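Local coordinates for major royal jelly protein 1 (Apis mellifera, PDB 5YYL), which is the most abundant protein of royal jelly, fed by nurse bees to larvae probably as a source of essential amino acids, and binds the sterol 24-methylenecholesterol, at residues Y42-D47 / P108-A113; D60-Y65 / F393-V398; R134-D139 / L188-L193; V316-L321 / S325-W330; T350-A355 / K384-V389. One frame throughout, in Å; residues are numbered along the deposited sequence.

Contact 1 (Y42-D47 / P108-A113); sequences YDFGSD and PDWSFA
F44 and W110 both place CG beside the backbone N and anti to the carbonyl carbon, with chi1 at -66° and -70°, and these two torsions send their rings out from separate loops until they meet. The rings are nearly parallel, with planes 23° apart, but slid so far past one another that they barely overlap: the centroid of the F44 ring and that of the six-membered ring of W110 lie 5.5 Å apart. The touching is done along one side of F44, its CD2 lying 3.4 Å from CH2 at the far end of the W110 indole. The length of the indole suits its place, because it spans a gap in which the nearest CA atoms, those of F44 and W110, stay 9.2 Å apart. The edge of the same indole also meets a backbone oxygen in its plane, with D43 O 3.6 Å from W110 CZ2.

CB of Y42 lies over one face of the F44 ring, toward its rim, and Y59, and A53 of helix 47-56, also pack against that phenylalanine. G45 follows with backbone angles that would press a CB against the carbonyl oxygen before it, which suits glycine to the turn toward the helix. On the other loop W110 opens a short 3-10 segment, 110-112, closed by A113 N bonding to W110 O at 3.0 Å. Here, at the surface, the loop leading to helix 47-56 meets the loop that links strand 102-106 to strand 124-129, a connection between two successive four-stranded sheets of the beta-propeller fold.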
# COMPACT_ATOMS: atom_id res chain seq x y z
N TYR A 42 37.10 -6.13 15.77
CA TYR A 42 36.77 -6.65 14.45
C TYR A 42 35.95 -7.96 14.50
O TYR A 42 35.91 -8.64 15.51
CB TYR A 42 38.06 -6.85 13.64
CG TYR A 42 38.89 -5.59 13.47
CD1 TYR A 42 39.01 -4.96 12.23
CD2 TYR A 42 39.56 -5.02 14.56
CE1 TYR A 42 39.76 -3.81 12.09
CE2 TYR A 42 40.31 -3.87 14.42
CZ TYR A 42 40.41 -3.27 13.19
OH TYR A 42 41.16 -2.13 13.08
N ASP A 43 35.30 -8.27 13.38
CA ASP A 43 34.64 -9.56 13.15
C ASP A 43 35.67 -10.51 12.52
O ASP A 43 35.78 -10.66 11.29
CB ASP A 43 33.40 -9.39 12.26
CG ASP A 43 32.59 -10.68 12.06
OD1 ASP A 43 33.09 -11.62 11.40
OD2 ASP A 43 31.41 -10.75 12.51
N PHE A 44 36.41 -11.16 13.41
CA PHE A 44 37.35 -12.21 13.02
C PHE A 44 36.64 -13.51 12.60
O PHE A 44 37.19 -14.29 11.82
CB PHE A 44 38.30 -12.50 14.16
CG PHE A 44 39.23 -11.36 14.49
CD1 PHE A 44 39.02 -10.56 15.62
CD2 PHE A 44 40.36 -11.12 13.71
CE1 PHE A 44 39.89 -9.52 15.93
CE2 PHE A 44 41.23 -10.07 14.02
CZ PHE A 44 41.00 -9.28 15.13
N GLY A 45 35.41 -13.72 13.09
CA GLY A 45 34.63 -14.95 12.86
C GLY A 45 33.92 -15.35 14.15
O GLY A 45 32.72 -15.09 14.34
N SER A 46 34.68 -15.98 15.04
CA SER A 46 34.23 -16.30 16.40
C SER A 46 35.28 -15.79 17.38
O SER A 46 36.36 -15.36 16.97
N ASP A 47 34.96 -15.84 18.68
CA ASP A 47 35.91 -15.46 19.74
C ASP A 47 37.14 -16.39 19.79
O ASP A 47 38.18 -16.02 20.35
CB ASP A 47 35.23 -15.40 21.12
N PRO A 108 37.64 -5.50 0.84
CA PRO A 108 36.46 -6.33 0.54
C PRO A 108 36.36 -7.59 1.41
O PRO A 108 35.30 -7.88 1.96
CB PRO A 108 36.68 -6.72 -0.92
CG PRO A 108 37.43 -5.56 -1.49
CD PRO A 108 38.25 -4.96 -0.38
N ASP A 109 37.47 -8.31 1.53
CA ASP A 109 37.61 -9.50 2.38
C ASP A 109 38.95 -9.34 3.11
O ASP A 109 39.63 -8.32 2.92
CB ASP A 109 37.57 -10.78 1.52
CG ASP A 109 38.34 -10.63 0.17
OD1 ASP A 109 39.55 -10.32 0.20
OD2 ASP A 109 37.71 -10.80 -0.90
N TRP A 110 39.33 -10.32 3.92
CA TRP A 110 40.65 -10.30 4.60
C TRP A 110 41.90 -10.30 3.67
O TRP A 110 42.99 -9.93 4.12
CB TRP A 110 40.76 -11.46 5.59
CG TRP A 110 39.90 -11.29 6.79
CD1 TRP A 110 38.60 -11.69 6.93
CD2 TRP A 110 40.28 -10.67 8.02
NE1 TRP A 110 38.14 -11.35 8.19
CE2 TRP A 110 39.15 -10.73 8.88
CE3 TRP A 110 41.45 -10.05 8.49
CZ2 TRP A 110 39.17 -10.21 10.18
CZ3 TRP A 110 41.48 -9.54 9.79
CH2 TRP A 110 40.34 -9.62 10.61
N SER A 111 41.74 -10.70 2.41
CA SER A 111 42.80 -10.66 1.38
C SER A 111 43.57 -9.33 1.30
O SER A 111 44.79 -9.33 1.11
CB SER A 111 42.21 -10.98 -0.00
N PHE A 112 42.85 -8.22 1.46
CA PHE A 112 43.43 -6.86 1.38
C PHE A 112 43.95 -6.33 2.72
O PHE A 112 44.62 -5.30 2.76
CB PHE A 112 42.42 -5.89 0.75
CG PHE A 112 42.04 -6.25 -0.66
CD1 PHE A 112 41.08 -7.23 -0.90
CD2 PHE A 112 42.65 -5.63 -1.75
CE1 PHE A 112 40.72 -7.57 -2.20
CE2 PHE A 112 42.30 -5.97 -3.04
CZ PHE A 112 41.33 -6.94 -3.27
N ALA A 113 43.64 -7.04 3.81
CA ALA A 113 44.18 -6.74 5.13
C ALA A 113 45.66 -7.08 5.29
O ALA A 113 46.31 -6.55 6.19
CB ALA A 113 43.38 -7.46 6.21

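Contact 2 (D60-Y65 / F393-V398); sequences DYKNNY and FNFDDV
F395 lays its ring against Y61 and K62, joining the loop before strand 65-72 to the one before strand 400-406; in this beta-propeller strand 65-72 belongs to the first four-stranded sheet, strand 400-406 to the mixed sheet that also takes in strand 33-37. Followed outward, CB of F395 lies 4.0 Å from Y61 CE1, and CG comes closer to that same carbon, at 3.8 Å. The tyrosine edge points onto the phenylalanine face, a T-shaped pair with planes at 74°. Further along the ring, F395 CE2 meets K62 CG at 3.7 Å, and at the tip CZ is 3.8 Å from K62 CA. CB of F393 lies over the opposite face, toward its rim.

Lysine suits this surface position because its methylene groups can pack while the ammonium bends back: K62 NZ reaches D60 OD1 at 3.0 Å in a salt bridge on the syn lone pair. That oxygen also accepts K62 N from above the carboxylate plane, forming an Asx turn, so two bonds fix the aspartate. N394 OD1 makes a second Asx turn with D396 N. Beside this, the edge of Y65 approaches the other phenylalanine, Y65 CE1 standing 3.5 Å from F393 CE2.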
# COMPACT_ATOMS: atom_id res chain seq x y z
N ASP A 60 45.94 -5.46 18.73
CA ASP A 60 45.91 -4.78 20.03
C ASP A 60 44.90 -3.65 19.90
O ASP A 60 45.02 -2.78 19.02
CB ASP A 60 47.29 -4.20 20.39
CG ASP A 60 47.36 -3.64 21.83
OD1 ASP A 60 46.33 -3.24 22.41
OD2 ASP A 60 48.48 -3.58 22.38
N TYR A 61 43.90 -3.67 20.77
CA TYR A 61 42.83 -2.67 20.77
C TYR A 61 43.32 -1.25 21.09
O TYR A 61 42.72 -0.27 20.64
CB TYR A 61 41.70 -3.09 21.73
CG TYR A 61 41.96 -2.84 23.21
CD1 TYR A 61 41.50 -1.68 23.83
CD2 TYR A 61 42.63 -3.78 24.00
CE1 TYR A 61 41.70 -1.44 25.19
CE2 TYR A 61 42.84 -3.56 25.36
CZ TYR A 61 42.37 -2.39 25.96
OH TYR A 61 42.57 -2.14 27.31
N LYS A 62 44.41 -1.15 21.85
CA LYS A 62 44.97 0.16 22.23
C LYS A 62 45.65 0.92 21.09
O LYS A 62 45.94 2.11 21.24
CB LYS A 62 45.96 0.00 23.41
CG LYS A 62 45.31 -0.35 24.74
CD LYS A 62 46.30 -0.35 25.91
CE LYS A 62 46.78 -1.75 26.29
NZ LYS A 62 47.38 -2.50 25.15
N ASN A 63 45.90 0.27 19.95
CA ASN A 63 46.59 0.89 18.82
C ASN A 63 45.71 1.09 17.58
O ASN A 63 46.24 1.24 16.48
CB ASN A 63 47.81 0.05 18.42
CG ASN A 63 48.74 -0.25 19.59
OD1 ASN A 63 48.75 0.44 20.62
ND2 ASN A 63 49.54 -1.29 19.43
N ASN A 64 44.39 1.11 17.75
CA ASN A 64 43.48 1.27 16.61
C ASN A 64 42.91 2.67 16.61
O ASN A 64 42.16 3.05 17.51
CB ASN A 64 42.40 0.20 16.62
CG ASN A 64 42.93 -1.14 16.15
OD1 ASN A 64 42.64 -1.59 15.04
ND2 ASN A 64 43.73 -1.77 16.99
N TYR A 65 43.30 3.45 15.60
CA TYR A 65 42.94 4.85 15.48
C TYR A 65 42.35 5.09 14.10
O TYR A 65 42.96 4.69 13.08
CB TYR A 65 44.17 5.75 15.67
CG TYR A 65 45.01 5.42 16.88
CD1 TYR A 65 44.55 5.65 18.18
CD2 TYR A 65 46.29 4.85 16.73
CE1 TYR A 65 45.32 5.35 19.28
CE2 TYR A 65 47.08 4.54 17.83
CZ TYR A 65 46.59 4.79 19.10
OH TYR A 65 47.37 4.47 20.20
N PHE A 393 45.05 7.37 26.39
CA PHE A 393 43.58 7.17 26.27
C PHE A 393 42.98 6.52 27.53
O PHE A 393 43.67 5.79 28.24
CB PHE A 393 43.25 6.27 25.07
CG PHE A 393 43.05 7.00 23.78
CD1 PHE A 393 41.90 7.77 23.57
CD2 PHE A 393 43.97 6.89 22.74
CE1 PHE A 393 41.70 8.42 22.36
CE2 PHE A 393 43.76 7.54 21.53
CZ PHE A 393 42.62 8.31 21.34
N ASN A 394 41.71 6.81 27.80
CA ASN A 394 40.91 6.11 28.82
C ASN A 394 39.83 5.29 28.13
O ASN A 394 38.74 5.79 27.86
CB ASN A 394 40.28 7.10 29.81
CG ASN A 394 39.42 6.43 30.88
OD1 ASN A 394 39.10 5.23 30.80
ND2 ASN A 394 39.04 7.20 31.89
N PHE A 395 40.11 4.01 27.89
CA PHE A 395 39.22 3.13 27.11
C PHE A 395 37.92 2.68 27.83
O PHE A 395 37.11 1.97 27.26
CB PHE A 395 40.00 1.94 26.56
CG PHE A 395 41.05 2.32 25.54
CD1 PHE A 395 40.68 2.60 24.22
CD2 PHE A 395 42.40 2.43 25.88
CE1 PHE A 395 41.62 2.96 23.27
CE2 PHE A 395 43.35 2.78 24.93
CZ PHE A 395 42.96 3.05 23.62
N ASP A 396 37.72 3.10 29.08
CA ASP A 396 36.42 3.04 29.75
C ASP A 396 35.50 4.22 29.35
O ASP A 396 34.36 4.30 29.83
CB ASP A 396 36.61 3.03 31.27
N ASP A 397 35.99 5.15 28.52
CA ASP A 397 35.21 6.26 27.97
C ASP A 397 35.03 6.11 26.46
O ASP A 397 35.70 5.32 25.80
CB ASP A 397 35.89 7.60 28.29
CG ASP A 397 35.92 7.90 29.77
OD2 ASP A 397 34.84 8.12 30.35
N VAL A 398 34.11 6.92 25.92
CA VAL A 398 33.83 6.96 24.49
C VAL A 398 34.86 7.87 23.82
O VAL A 398 35.06 9.02 24.25
CB VAL A 398 32.43 7.54 24.17
CG1 VAL A 398 32.12 7.36 22.69
CG2 VAL A 398 31.35 6.89 25.02

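Contact 3 (R134-D139 / L188-L193); sequences RLWVLD and LAVQSL
W136 and V190 make the one CH-pi contact between these strands. CG1 of V190 sits above the indole, 4.0 Å from the centroid of the five-membered ring and 17° off its normal, with W136 NE1 as its closest atom at 3.8 Å. The other methyl reaches the root of the ring, V190 CG2 lying 4.0 Å from W136 CG. Valine suits the position because its branching at CB puts one methyl over the pyrrole while the second rests against CB and CG of the tryptophan.

Aliphatic packing carries on along the strands. L188 holds CG anti to its own N, chi1 176°, and with chi2 near 70° its CD2 meets L138 CB at 4.1 Å and W136 O at the same distance. These are two sheets facing one another, as successive blades of a beta-propeller do: strand 134-139 is the second strand of one four-stranded sheet and strand 185-192 the first of the next. Their axes pass 8.5 Å apart, too far for backbone pairing, so side chains fill the space. V203 and I205 of strand 201-207 extend the apolar layer.

Polar bonds accompany this layer. The indole N-H of W136 is taken by D130 OD2, which also receives R134 NE in a salt bridge, so the nitrogen beneath the valine methyl is satisfied by the turn that leads into its own strand. At the far end of the strand, D139 OD1 pairs with K153.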
# COMPACT_ATOMS: atom_id res chain seq x y z
N ARG A 134 32.53 4.13 -7.72
CA ARG A 134 33.88 3.65 -7.52
C ARG A 134 34.35 4.18 -6.16
O ARG A 134 34.15 5.35 -5.88
CB ARG A 134 34.82 4.16 -8.62
CG ARG A 134 34.45 3.77 -10.04
CD ARG A 134 35.54 4.20 -11.05
NE ARG A 134 35.45 5.60 -11.49
N LEU A 135 34.96 3.32 -5.35
CA LEU A 135 35.59 3.72 -4.09
C LEU A 135 37.10 3.90 -4.33
O LEU A 135 37.80 2.94 -4.61
CB LEU A 135 35.34 2.68 -3.00
CG LEU A 135 36.23 2.71 -1.75
CD1 LEU A 135 36.04 4.02 -1.01
CD2 LEU A 135 35.92 1.56 -0.81
N TRP A 136 37.58 5.14 -4.18
CA TRP A 136 39.01 5.46 -4.30
C TRP A 136 39.64 5.37 -2.93
O TRP A 136 39.07 5.86 -1.97
CB TRP A 136 39.20 6.87 -4.85
CG TRP A 136 38.62 7.03 -6.20
CD1 TRP A 136 37.32 7.24 -6.51
CD2 TRP A 136 39.33 6.98 -7.44
NE1 TRP A 136 37.15 7.34 -7.87
CE2 TRP A 136 38.37 7.19 -8.47
CE3 TRP A 136 40.67 6.81 -7.80
CZ2 TRP A 136 38.72 7.22 -9.83
CZ3 TRP A 136 41.02 6.83 -9.14
CH2 TRP A 136 40.05 7.03 -10.14
N VAL A 137 40.81 4.73 -2.85
CA VAL A 137 41.54 4.57 -1.58
C VAL A 137 42.97 5.07 -1.69
O VAL A 137 43.70 4.66 -2.58
CB VAL A 137 41.59 3.10 -1.12
CG1 VAL A 137 42.25 2.99 0.25
CG2 VAL A 137 40.18 2.51 -1.10
N LEU A 138 43.37 5.94 -0.77
CA LEU A 138 44.74 6.43 -0.66
C LEU A 138 45.47 5.60 0.38
O LEU A 138 45.34 5.87 1.57
CB LEU A 138 44.78 7.94 -0.30
CG LEU A 138 46.17 8.58 -0.12
CD1 LEU A 138 46.94 8.65 -1.43
CD2 LEU A 138 46.09 9.97 0.47
N ASP A 139 46.21 4.59 -0.07
CA ASP A 139 47.12 3.82 0.78
C ASP A 139 48.44 4.57 0.85
O ASP A 139 49.09 4.77 -0.18
CB ASP A 139 47.33 2.40 0.22
CG ASP A 139 48.36 1.57 1.01
OD1 ASP A 139 48.85 0.56 0.44
OD2 ASP A 139 48.65 1.88 2.20
N LEU A 188 42.76 13.55 0.42
CA LEU A 188 42.34 13.01 -0.87
C LEU A 188 41.05 13.68 -1.32
O LEU A 188 40.17 13.99 -0.51
CB LEU A 188 42.11 11.50 -0.77
CG LEU A 188 41.58 10.71 -1.97
CD1 LEU A 188 42.64 10.65 -3.05
CD2 LEU A 188 41.16 9.32 -1.51
N ALA A 189 40.96 13.91 -2.62
CA ALA A 189 39.77 14.49 -3.23
C ALA A 189 39.72 14.04 -4.67
O ALA A 189 40.76 13.94 -5.31
CB ALA A 189 39.81 15.99 -3.15
N VAL A 190 38.52 13.76 -5.17
CA VAL A 190 38.36 13.19 -6.49
C VAL A 190 37.34 13.97 -7.31
O VAL A 190 36.29 14.33 -6.80
CB VAL A 190 37.93 11.72 -6.36
CG1 VAL A 190 37.77 11.08 -7.73
CG2 VAL A 190 38.93 10.95 -5.50
N GLN A 191 37.66 14.21 -8.57
CA GLN A 191 36.83 14.99 -9.49
C GLN A 191 36.45 14.10 -10.69
O GLN A 191 37.13 14.09 -11.70
CB GLN A 191 37.62 16.23 -9.93
CG GLN A 191 36.84 17.38 -10.53
CD GLN A 191 37.73 18.62 -10.67
OE1 GLN A 191 38.84 18.54 -11.21
NE2 GLN A 191 37.25 19.76 -10.17
N SER A 192 35.39 13.31 -10.55
CA SER A 192 34.89 12.50 -11.67
C SER A 192 34.24 13.41 -12.73
O SER A 192 33.07 13.78 -12.61
CB SER A 192 33.91 11.43 -11.18
N LEU A 193 35.03 13.78 -13.74
CA LEU A 193 34.57 14.62 -14.85
C LEU A 193 33.65 13.84 -15.82
O LEU A 193 32.63 14.36 -16.26
CB LEU A 193 35.76 15.24 -15.60

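Contact 4 (V316-L321 / S325-W330); sequences VLFFGL and SALGCW
F319 and G328 face each other across two antiparallel strands, bonded both ways: F319 N to G328 O at 2.9 Å and G328 N to F319 O at 2.7 Å. F319 has chi1 at 54°, which folds its ring back over its partner, and G328 CA lies 4.2 Å from the ring centroid. With no side chain, glycine leaves the room that the aromatic face occupies. L317 with W330 and L321 with A326 form the other hydrogen-bonded pairs. L317 CD2 rests against W330 CE3 at 3.9 Å.

On the opposite face of the sheet, C329 CB lies over the ring of F318, 4.2 Å from its centroid, while L327 CD1 packs on F318 CB at 4.0 Å. This ladder is a beta hairpin and supplies the two middle strands of a four-stranded propeller sheet. Near its turn S325 and A326 both oppose L321, a G1 beta bulge, and A326 N reaches L321 O at 3.3 Å.

Further out, strands 306-311 and 342-346 flank the hairpin. V407, L410 and I411 of helix 407-411 cover F318, and the disulfide from C329 to C416 ties the same face to the chain beyond that helix.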
# COMPACT_ATOMS: atom_id res chain seq x y z
N VAL A 316 28.46 25.33 0.43
CA VAL A 316 28.81 25.63 1.82
C VAL A 316 30.05 24.81 2.23
O VAL A 316 30.03 23.57 2.15
CB VAL A 316 27.67 25.27 2.78
CG1 VAL A 316 28.00 25.72 4.20
CG2 VAL A 316 26.36 25.89 2.30
N LEU A 317 31.11 25.50 2.64
CA LEU A 317 32.35 24.86 3.13
C LEU A 317 32.26 24.69 4.64
O LEU A 317 32.06 25.66 5.36
CB LEU A 317 33.59 25.72 2.84
CG LEU A 317 34.93 25.29 3.47
CD1 LEU A 317 35.64 24.21 2.66
CD2 LEU A 317 35.88 26.49 3.67
N PHE A 318 32.44 23.45 5.10
CA PHE A 318 32.52 23.14 6.52
C PHE A 318 33.95 22.80 6.86
O PHE A 318 34.68 22.25 6.03
CB PHE A 318 31.61 21.98 6.87
CG PHE A 318 30.16 22.33 6.82
CD1 PHE A 318 29.51 22.77 7.96
CD2 PHE A 318 29.46 22.21 5.63
CE1 PHE A 318 28.17 23.10 7.91
CE2 PHE A 318 28.12 22.54 5.57
CZ PHE A 318 27.47 22.99 6.72
N PHE A 319 34.34 23.11 8.10
CA PHE A 319 35.68 22.85 8.58
C PHE A 319 35.76 22.79 10.09
O PHE A 319 35.10 23.54 10.79
CB PHE A 319 36.64 23.91 8.04
CG PHE A 319 36.22 25.32 8.32
CD1 PHE A 319 36.56 25.93 9.52
CD2 PHE A 319 35.49 26.04 7.38
CE1 PHE A 319 36.18 27.23 9.78
CE2 PHE A 319 35.11 27.35 7.63
CZ PHE A 319 35.45 27.94 8.83
N GLY A 320 36.61 21.90 10.59
CA GLY A 320 36.80 21.73 12.01
C GLY A 320 37.78 22.76 12.55
O GLY A 320 38.81 23.02 11.95
N LEU A 321 37.45 23.31 13.71
CA LEU A 321 38.25 24.32 14.35
C LEU A 321 38.92 23.66 15.56
O LEU A 321 38.28 23.42 16.56
CB LEU A 321 37.36 25.49 14.75
CG LEU A 321 36.86 26.32 13.55
CD1 LEU A 321 35.53 26.99 13.79
CD2 LEU A 321 37.88 27.36 13.12
N SER A 325 37.35 23.18 19.36
CA SER A 325 36.69 21.87 19.26
C SER A 325 35.27 22.10 18.73
O SER A 325 34.27 21.79 19.37
CB SER A 325 36.76 21.09 20.58
OG SER A 325 35.76 21.48 21.48
N ALA A 326 35.25 22.69 17.54
CA ALA A 326 34.03 23.17 16.93
C ALA A 326 34.04 22.87 15.46
O ALA A 326 35.05 22.42 14.89
CB ALA A 326 33.90 24.66 17.14
N LEU A 327 32.88 23.09 14.85
CA LEU A 327 32.70 22.97 13.42
C LEU A 327 32.30 24.35 12.94
O LEU A 327 31.42 24.97 13.50
CB LEU A 327 31.60 21.95 13.12
CG LEU A 327 31.15 21.76 11.67
CD1 LEU A 327 32.33 21.49 10.75
CD2 LEU A 327 30.09 20.67 11.60
N GLY A 328 32.98 24.82 11.91
CA GLY A 328 32.71 26.13 11.32
C GLY A 328 32.24 25.98 9.90
O GLY A 328 32.43 24.92 9.29
N CYS A 329 31.61 27.02 9.38
CA CYS A 329 31.19 27.02 7.99
C CYS A 329 31.46 28.35 7.31
O CYS A 329 31.74 29.34 7.97
CB CYS A 329 29.71 26.64 7.85
SG CYS A 329 28.59 27.72 8.77
N TRP A 330 31.35 28.33 5.99
CA TRP A 330 31.50 29.51 5.16
C TRP A 330 30.88 29.23 3.79
O TRP A 330 31.23 28.24 3.17
CB TRP A 330 32.96 29.88 5.00
CG TRP A 330 33.20 30.90 3.95
CD1 TRP A 330 32.93 32.22 4.05
CD2 TRP A 330 33.75 30.69 2.65
NE1 TRP A 330 33.28 32.86 2.88
CE2 TRP A 330 33.78 31.94 2.00
CE3 TRP A 330 34.20 29.56 1.96
CZ2 TRP A 330 34.24 32.10 0.70
CZ3 TRP A 330 34.68 29.73 0.65
CH2 TRP A 330 34.69 30.99 0.04

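Contact 5 (T350-A355 / K384-V389); sequences TLQMIA and KMQKMV
Q352 and M353 meet the start of helix 385-389, which follows directly on strand 373-383; that strand pairs antiparallel with 353-361 in the mixed sheet of this beta-propeller. Backbone bonding sets the two segments close. M353 pairs with N383, the residue just ahead of K384, so M353 and K384 come within 5.3 Å between CA atoms. At the helix start K387 N bonds to K384 O, just ahead of the helix, at 2.8 Å, and V389 N reaches M385 O at 3.1 Å.

Polar and alkyl groups mingle around Q352. Its chain runs extended beyond CG, carrying the amide across the lysine, so that Q352 CD lies 3.5 Å from K384 CD. The long methylene chain of K384 suits this place, giving the amide an apolar flank while its own charge lies further along. Q352 NE2 gives its hydrogen bond to D348 O, which anchors the amide in its own loop. Q386 approaches at about a right angle, with chi2 bent, and the two amide planes stand 57° apart; Q352 OE1 and Q386 NE2 are modelled too close to be trusted, and no hydrogen bond is read from them.

Apolar contact falls to the methionines, unbranched chains that touch near their roots. M353 and M385 both set CG anti to N, chi1 177° and -179°, and so run side by side in the same direction, M353 CG lying 3.6 Å from M385 CB.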
# COMPACT_ATOMS: atom_id res chain seq x y z
N THR A 350 32.52 15.93 22.55
CA THR A 350 32.25 15.15 21.33
C THR A 350 33.01 15.56 20.07
O THR A 350 33.04 14.76 19.13
CB THR A 350 30.75 15.11 20.99
OG1 THR A 350 30.28 16.41 20.62
CG2 THR A 350 29.95 14.59 22.18
N LEU A 351 33.61 16.75 20.01
CA LEU A 351 34.24 17.26 18.75
C LEU A 351 35.73 17.61 18.87
O LEU A 351 36.19 18.62 18.31
CB LEU A 351 33.46 18.48 18.23
CG LEU A 351 32.05 18.24 17.73
CD1 LEU A 351 31.31 19.56 17.66
CD2 LEU A 351 32.07 17.55 16.38
N GLN A 352 36.49 16.77 19.56
CA GLN A 352 37.85 17.15 19.94
C GLN A 352 38.86 17.21 18.76
O GLN A 352 39.62 18.18 18.67
CB GLN A 352 38.35 16.30 21.10
CG GLN A 352 37.54 16.51 22.37
CD GLN A 352 38.22 16.01 23.64
OE1 GLN A 352 39.35 15.55 23.61
NE2 GLN A 352 37.53 16.14 24.77
N MET A 353 38.88 16.22 17.87
CA MET A 353 39.57 16.37 16.60
C MET A 353 38.73 15.84 15.45
O MET A 353 38.59 14.63 15.27
CB MET A 353 40.94 15.69 16.62
CG MET A 353 41.68 15.76 15.27
SD MET A 353 42.27 17.41 14.69
CE MET A 353 43.11 16.93 13.18
N ILE A 354 38.18 16.74 14.66
CA ILE A 354 37.41 16.34 13.50
C ILE A 354 38.39 15.82 12.44
O ILE A 354 38.96 16.58 11.67
CB ILE A 354 36.50 17.48 12.99
CG1 ILE A 354 35.47 17.82 14.06
CG2 ILE A 354 35.79 17.09 11.71
CD1 ILE A 354 34.70 19.09 13.79
N ALA A 355 38.61 14.51 12.44
CA ALA A 355 39.54 13.89 11.51
C ALA A 355 38.95 13.69 10.13
O ALA A 355 39.70 13.51 9.17
CB ALA A 355 39.98 12.54 12.05
N LYS A 384 39.84 11.46 18.97
CA LYS A 384 40.52 12.36 19.90
C LYS A 384 42.03 12.26 19.66
O LYS A 384 42.77 11.69 20.48
CB LYS A 384 40.14 11.99 21.33
CG LYS A 384 38.67 12.25 21.62
CD LYS A 384 38.37 12.58 23.08
CE LYS A 384 38.12 11.35 23.93
NZ LYS A 384 37.44 11.75 25.19
N MET A 385 42.47 12.83 18.53
CA MET A 385 43.89 12.86 18.13
C MET A 385 44.81 13.42 19.22
O MET A 385 45.94 12.97 19.35
CB MET A 385 44.11 13.66 16.83
CG MET A 385 45.57 13.70 16.38
SD MET A 385 45.89 14.11 14.65
CE MET A 385 45.78 12.49 13.87
N GLN A 386 44.31 14.38 20.00
CA GLN A 386 45.05 14.87 21.15
C GLN A 386 45.46 13.76 22.14
O GLN A 386 46.56 13.81 22.70
CB GLN A 386 44.34 16.03 21.85
CG GLN A 386 43.31 15.66 22.91
CD GLN A 386 42.14 14.92 22.34
OE1 GLN A 386 41.89 14.93 21.15
NE2 GLN A 386 41.40 14.28 23.22
N LYS A 387 44.60 12.76 22.32
CA LYS A 387 44.92 11.61 23.18
C LYS A 387 45.81 10.54 22.51
O LYS A 387 46.48 9.78 23.21
CB LYS A 387 43.64 10.96 23.73
CG LYS A 387 42.81 11.88 24.65
CD LYS A 387 43.06 11.68 26.14
N MET A 388 45.83 10.46 21.17
CA MET A 388 46.78 9.57 20.46
C MET A 388 48.22 10.07 20.62
O MET A 388 49.11 9.27 20.92
CB MET A 388 46.47 9.45 18.96
CG MET A 388 47.40 8.50 18.21
SD MET A 388 47.36 8.51 16.41
CE MET A 388 47.10 10.24 16.02
N VAL A 389 48.43 11.37 20.40
CA VAL A 389 49.76 11.99 20.45
C VAL A 389 50.51 11.60 21.72
O VAL A 389 51.63 11.08 21.65

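In the fold
Contacts 1 and 2 are adjoining surface contacts, joined where Y42 OH probably hydrogen-bonds N64 OD1, 2.5 Å away. Contact 2 in turn packs on contact 5, their centres about 12 Å apart, with F393 CE1 3.5 Å from K387 CB. Contact 5 also touches the buried contact 4, where S325 CB lies 3.4 Å from L351 O and I354 packs on G320. Contact 3 touches none of the others; its nearest atoms are about 7 Å from contact 1, and its centre lies about 22 Å from that of contact 4, on the opposite side of the chain's centre. None of the five lies at the sterol pocket of P364, V366, I373 and I430, but strand 373-383, leading into contact 5's helix, begins at I373.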